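Local coordinates for protein importin-95 (Chaetomium thermophilum, PDB 4XRI) that probably carries protein cargo into the nucleus as an importin-beta transport receptor, a flexible superhelix of HEAT repeats that likely binds a small GTPase, at residues K783-F795 against L822-F835. The protein carries 2 engineered substitutions. Residues are numbered along the deposited sequence; the frame is centred on the assembly and turned at random.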
loop_
_atom_site.group_PDB
_atom_site.type_symbol
_atom_site.label_atom_id
_atom_site.label_comp_id
_atom_site.label_asym_id
_atom_site.label_seq_id
_atom_site.Cartn_x
_atom_site.Cartn_y
_atom_site.Cartn_z
ATOM N N LYS A 783 -34.178 -15.563 -26.671
ATOM C CA LYS A 783 -34.814 -15.904 -25.406
ATOM C C LYS A 783 -35.017 -14.663 -24.550
ATOM O O LYS A 783 -34.813 -14.704 -23.346
ATOM C CB LYS A 783 -33.978 -16.924 -24.630
ATOM C CG LYS A 783 -33.739 -18.247 -25.342
ATOM C CD LYS A 783 -32.980 -19.210 -24.438
ATOM C CE LYS A 783 -32.718 -20.535 -25.133
ATOM N NZ LYS A 783 -32.121 -21.557 -24.224
ATOM N N THR A 784 -35.401 -13.550 -25.160
ATOM C CA THR A 784 -35.572 -12.320 -24.385
ATOM C C THR A 784 -36.825 -12.394 -23.516
ATOM O O THR A 784 -36.950 -11.675 -22.524
ATOM C CB THR A 784 -35.649 -11.073 -25.285
ATOM O OG1 THR A 784 -36.700 -11.235 -26.243
ATOM C CG2 THR A 784 -34.333 -10.865 -26.005
ATOM N N ASN A 785 -37.740 -13.284 -23.883
ATOM C CA ASN A 785 -38.935 -13.517 -23.088
ATOM C C ASN A 785 -38.599 -14.020 -21.689
ATOM O O ASN A 785 -39.186 -13.583 -20.703
ATOM C CB ASN A 785 -39.859 -14.508 -23.801
ATOM C CG ASN A 785 -39.136 -15.760 -24.254
ATOM O OD1 ASN A 785 -38.183 -16.206 -23.616
ATOM N ND2 ASN A 785 -39.582 -16.331 -25.366
ATOM N N VAL A 786 -37.642 -14.937 -21.604
ATOM C CA VAL A 786 -37.285 -15.518 -20.317
ATOM C C VAL A 786 -36.423 -14.552 -19.494
ATOM O O VAL A 786 -36.315 -14.671 -18.272
ATOM C CB VAL A 786 -36.556 -16.870 -20.491
ATOM C CG1 VAL A 786 -35.206 -16.691 -21.139
ATOM C CG2 VAL A 786 -36.376 -17.520 -19.178
ATOM N N LEU A 787 -35.833 -13.572 -20.167
ATOM C CA LEU A 787 -35.022 -12.569 -19.484
ATOM C C LEU A 787 -35.887 -11.439 -18.928
ATOM O O LEU A 787 -35.564 -10.851 -17.893
ATOM C CB LEU A 787 -33.964 -12.002 -20.431
ATOM C CG LEU A 787 -33.162 -10.803 -19.922
ATOM C CD1 LEU A 787 -32.291 -11.188 -18.733
ATOM C CD2 LEU A 787 -32.328 -10.201 -21.040
ATOM N N GLN A 788 -36.999 -11.169 -19.609
ATOM C CA GLN A 788 -37.909 -10.061 -19.285
ATOM C C GLN A 788 -38.234 -9.834 -17.793
ATOM O O GLN A 788 -38.258 -8.687 -17.345
ATOM C CB GLN A 788 -39.221 -10.250 -20.056
ATOM C CG GLN A 788 -40.460 -9.674 -19.381
ATOM C CD GLN A 788 -40.536 -8.163 -19.469
ATOM O OE1 GLN A 788 -40.210 -7.571 -20.498
ATOM N NE2 GLN A 788 -40.972 -7.530 -18.384
ATOM N N PRO A 789 -38.490 -10.910 -17.016
ATOM C CA PRO A 789 -38.822 -10.658 -15.605
ATOM C C PRO A 789 -37.718 -10.003 -14.766
ATOM O O PRO A 789 -38.007 -9.524 -13.669
ATOM C CB PRO A 789 -39.123 -12.065 -15.067
ATOM C CG PRO A 789 -39.580 -12.822 -16.247
ATOM C CD PRO A 789 -38.740 -12.319 -17.375
ATOM N N TYR A 790 -36.487 -9.979 -15.263
ATOM C CA TYR A 790 -35.364 -9.478 -14.475
ATOM C C TYR A 790 -34.946 -8.071 -14.876
ATOM O O TYR A 790 -34.097 -7.459 -14.228
ATOM C CB TYR A 790 -34.171 -10.424 -14.603
ATOM C CG TYR A 790 -34.482 -11.835 -14.169
ATOM C CD1 TYR A 790 -34.727 -12.129 -12.835
ATOM C CD2 TYR A 790 -34.535 -12.874 -15.092
ATOM C CE1 TYR A 790 -35.016 -13.415 -12.428
ATOM C CE2 TYR A 790 -34.821 -14.167 -14.692
ATOM C CZ TYR A 790 -35.060 -14.430 -13.359
ATOM O OH TYR A 790 -35.345 -15.714 -12.957
ATOM N N VAL A 791 -35.552 -7.564 -15.943
ATOM C CA VAL A 791 -35.192 -6.263 -16.497
ATOM C C VAL A 791 -35.419 -5.128 -15.499
ATOM O O VAL A 791 -34.615 -4.200 -15.413
ATOM C CB VAL A 791 -35.985 -5.985 -17.791
ATOM C CG1 VAL A 791 -35.750 -4.568 -18.281
ATOM C CG2 VAL A 791 -35.592 -6.986 -18.865
ATOM N N GLU A 792 -36.505 -5.213 -14.736
ATOM C CA GLU A 792 -36.818 -4.181 -13.750
ATOM C C GLU A 792 -35.725 -4.064 -12.689
ATOM O O GLU A 792 -35.356 -2.961 -12.285
ATOM C CB GLU A 792 -38.164 -4.460 -13.078
ATOM C CG GLU A 792 -38.537 -3.432 -12.018
ATOM C CD GLU A 792 -39.974 -3.557 -11.549
ATOM O OE1 GLU A 792 -40.657 -4.519 -11.962
ATOM O OE2 GLU A 792 -40.423 -2.689 -10.770
ATOM N N SER A 793 -35.206 -5.205 -12.248
ATOM C CA SER A 793 -34.148 -5.224 -11.244
ATOM C C SER A 793 -32.849 -4.654 -11.804
ATOM O O SER A 793 -32.026 -4.116 -11.065
ATOM C CB SER A 793 -33.917 -6.646 -10.733
ATOM O OG SER A 793 -33.441 -7.484 -11.771
ATOM N N ILE A 794 -32.667 -4.774 -13.116
ATOM C CA ILE A 794 -31.482 -4.227 -13.765
ATOM C C ILE A 794 -31.532 -2.701 -13.764
ATOM O O ILE A 794 -30.544 -2.039 -13.445
ATOM C CB ILE A 794 -31.338 -4.733 -15.210
ATOM C CG1 ILE A 794 -31.214 -6.258 -15.231
ATOM C CG2 ILE A 794 -30.130 -4.095 -15.879
ATOM C CD1 ILE A 794 -31.065 -6.835 -16.623
ATOM N N PHE A 795 -32.690 -2.152 -14.121
ATOM C CA PHE A 795 -32.898 -0.707 -14.083
ATOM C C PHE A 795 -32.736 -0.167 -12.668
ATOM O O PHE A 795 -32.194 0.922 -12.466
ATOM C CB PHE A 795 -34.284 -0.343 -14.618
ATOM C CG PHE A 795 -34.354 -0.248 -16.114
ATOM C CD1 PHE A 795 -34.863 -1.292 -16.867
ATOM C CD2 PHE A 795 -33.914 0.891 -16.768
ATOM C CE1 PHE A 795 -34.932 -1.202 -18.243
ATOM C CE2 PHE A 795 -33.980 0.985 -18.144
ATOM C CZ PHE A 795 -34.487 -0.063 -18.883
ATOM N N LEU A 822 -29.692 -3.557 -23.503
ATOM C CA LEU A 822 -31.117 -3.681 -23.220
ATOM C C LEU A 822 -31.968 -3.116 -24.351
ATOM O O LEU A 822 -33.007 -3.679 -24.697
ATOM C CB LEU A 822 -31.465 -2.978 -21.907
ATOM C CG LEU A 822 -31.125 -3.756 -20.636
ATOM C CD1 LEU A 822 -31.357 -2.903 -19.400
ATOM C CD2 LEU A 822 -31.946 -5.034 -20.574
ATOM N N ALA A 823 -31.519 -2.000 -24.917
ATOM C CA ALA A 823 -32.199 -1.366 -26.042
ATOM C C ALA A 823 -32.243 -2.308 -27.237
ATOM O O ALA A 823 -33.281 -2.467 -27.884
ATOM C CB ALA A 823 -31.508 -0.070 -26.418
ATOM N N ASP A 824 -31.103 -2.931 -27.520
ATOM C CA ASP A 824 -30.999 -3.905 -28.596
ATOM C C ASP A 824 -31.887 -5.116 -28.341
ATOM O O ASP A 824 -32.575 -5.591 -29.243
ATOM C CB ASP A 824 -29.545 -4.354 -28.768
ATOM C CG ASP A 824 -28.872 -3.701 -29.956
ATOM O OD1 ASP A 824 -27.776 -3.128 -29.779
ATOM O OD2 ASP A 824 -29.433 -3.773 -31.068
ATOM N N ALA A 825 -31.870 -5.604 -27.105
ATOM C CA ALA A 825 -32.582 -6.828 -26.749
ATOM C C ALA A 825 -34.094 -6.650 -26.805
ATOM O O ALA A 825 -34.827 -7.602 -27.072
ATOM C CB ALA A 825 -32.160 -7.295 -25.366
ATOM N N TYR A 826 -34.556 -5.436 -26.537
ATOM C CA TYR A 826 -35.978 -5.134 -26.621
ATOM C C TYR A 826 -36.203 -3.900 -27.483
ATOM O O TYR A 826 -36.370 -2.796 -26.965
ATOM C CB TYR A 826 -36.570 -4.938 -25.226
ATOM C CG TYR A 826 -36.387 -6.141 -24.331
ATOM C CD1 TYR A 826 -37.285 -7.200 -24.367
ATOM C CD2 TYR A 826 -35.310 -6.223 -23.461
ATOM C CE1 TYR A 826 -37.118 -8.304 -23.552
ATOM C CE2 TYR A 826 -35.134 -7.322 -22.645
ATOM C CZ TYR A 826 -36.038 -8.360 -22.694
ATOM O OH TYR A 826 -35.863 -9.455 -21.882
ATOM N N PRO A 827 -36.200 -4.090 -28.811
ATOM C CA PRO A 827 -36.367 -2.997 -29.772
ATOM C C PRO A 827 -37.821 -2.565 -29.874
ATOM O O PRO A 827 -38.617 -2.941 -29.018
ATOM C CB PRO A 827 -35.876 -3.614 -31.082
ATOM C CG PRO A 827 -36.233 -5.055 -30.945
ATOM C CD PRO A 827 -36.077 -5.396 -29.481
ATOM N N ASN A 828 -38.153 -1.812 -30.923
ATOM C CA ASN A 828 -39.484 -1.230 -31.126
ATOM C C ASN A 828 -40.166 -0.772 -29.834
ATOM O O ASN A 828 -41.341 -1.064 -29.601
ATOM C CB ASN A 828 -40.402 -2.211 -31.872
ATOM C CG ASN A 828 -40.018 -2.385 -33.331
ATOM O OD1 ASN A 828 -39.373 -1.517 -33.922
ATOM N ND2 ASN A 828 -40.404 -3.513 -33.915
ATOM N N GLY A 829 -39.409 -0.069 -28.996
ATOM C CA GLY A 829 -39.946 0.636 -27.843
ATOM C C GLY A 829 -40.745 -0.158 -26.827
ATOM O O GLY A 829 -41.851 0.235 -26.461
ATOM N N GLN A 830 -40.188 -1.270 -26.360
ATOM C CA GLN A 830 -40.810 -2.025 -25.277
ATOM C C GLN A 830 -40.319 -1.488 -23.939
ATOM O O GLN A 830 -40.926 -1.730 -22.895
ATOM C CB GLN A 830 -40.502 -3.516 -25.401
ATOM C CG GLN A 830 -40.610 -4.049 -26.817
ATOM C CD GLN A 830 -40.372 -5.543 -26.890
ATOM O OE1 GLN A 830 -40.734 -6.285 -25.978
ATOM N NE2 GLN A 830 -39.753 -5.992 -27.977
ATOM N N LEU A 831 -39.211 -0.757 -23.985
ATOM C CA LEU A 831 -38.623 -0.165 -22.790
ATOM C C LEU A 831 -38.522 1.348 -22.924
ATOM O O LEU A 831 -37.782 1.995 -22.179
ATOM C CB LEU A 831 -37.237 -0.751 -22.522
ATOM C CG LEU A 831 -37.098 -2.270 -22.420
ATOM C CD1 LEU A 831 -35.672 -2.636 -22.042
ATOM C CD2 LEU A 831 -38.088 -2.843 -21.420
ATOM N N ALA A 832 -39.260 1.903 -23.881
ATOM C CA ALA A 832 -39.234 3.339 -24.147
ATOM C C ALA A 832 -39.590 4.137 -22.898
ATOM O O ALA A 832 -39.001 5.184 -22.634
ATOM C CB ALA A 832 -40.182 3.688 -25.286
ATOM N N ASP A 833 -40.547 3.625 -22.128
ATOM C CA ASP A 833 -40.961 4.259 -20.879
ATOM C C ASP A 833 -39.809 4.370 -19.889
ATOM O O ASP A 833 -39.537 5.443 -19.349
ATOM C CB ASP A 833 -42.110 3.480 -20.238
ATOM C CG ASP A 833 -43.407 3.615 -21.006
ATOM O OD1 ASP A 833 -43.516 4.555 -21.822
ATOM O OD2 ASP A 833 -44.314 2.783 -20.793
ATOM N N ALA A 834 -39.140 3.249 -19.650
ATOM C CA ALA A 834 -38.053 3.202 -18.682
ATOM C C ALA A 834 -36.837 4.004 -19.143
ATOM O O ALA A 834 -36.036 4.450 -18.322
ATOM C CB ALA A 834 -37.658 1.756 -18.405
ATOM N N PHE A 835 -36.701 4.186 -20.452
ATOM C CA PHE A 835 -35.540 4.877 -21.008
ATOM C C PHE A 835 -35.702 6.393 -21.021
ATOM O O PHE A 835 -34.727 7.126 -20.849
ATOM C CB PHE A 835 -35.256 4.377 -22.425
ATOM C CG PHE A 835 -34.499 3.079 -22.469
ATOM C CD1 PHE A 835 -34.876 2.070 -23.339
ATOM C CD2 PHE A 835 -33.404 2.871 -21.644
ATOM C CE1 PHE A 835 -34.182 0.875 -23.382
ATOM C CE2 PHE A 835 -32.704 1.678 -21.683
ATOM C CZ PHE A 835 -33.095 0.679 -22.555
#
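The ring of F795 has the methyl CB of A834 over one face, 3.9 Å from the ring centroid, a CH-pi contact; L831 CD1 lies at the edge by F795 CE1. The CZ-CE2 edge of F795 is turned to the face of F835 in an offset edge-to-face pair, centroids 5.4 Å apart and planes at 63°. The setting is the helical-repeat solenoid of importin beta near its C-terminal end: 783-795 is the turn and helix start that follow helix 754-780. The segment 822-835 takes in the end of helix 809-825 and the loop running on into the short helix 832-835. Between the aromatic pair and Y826 the packing is aliphatic. L822 CD1 lies 3.9 Å from I794 CG2 and also meets the F795 ring, while V791 splits its branches, CG1 against L831 CD1 and CG2 3.8 Å from Y826 CE2. Behind this layer, W771 and I775 of helix 754-780 back I794 and L822 respectively.

Y826 is the first residue past the helix. With CG anti to the carbonyl carbon (chi1 -58°), its ring lies alongside T784, where T784 CB comes within 3.6 Å of Y826 CE1, and its hydroxyl reaches the backbone of the 784-787 turn. L787 packs round that hydroxyl, and L787 CB is 3.5 Å from Y826 OH. A phenylalanine here would probably keep most of the ring packing but lose the polar tie across the contact, leaving T784 O without its hydroxyl donor. As modelled, that oxygen takes two donors: Q788 N of its own segment, and Y826 OH, which lies 2.6 Å from T784 O. The hydroxyl comes in at a C=O...donor angle of 132°, tilted a little from the carbonyl plane of T784.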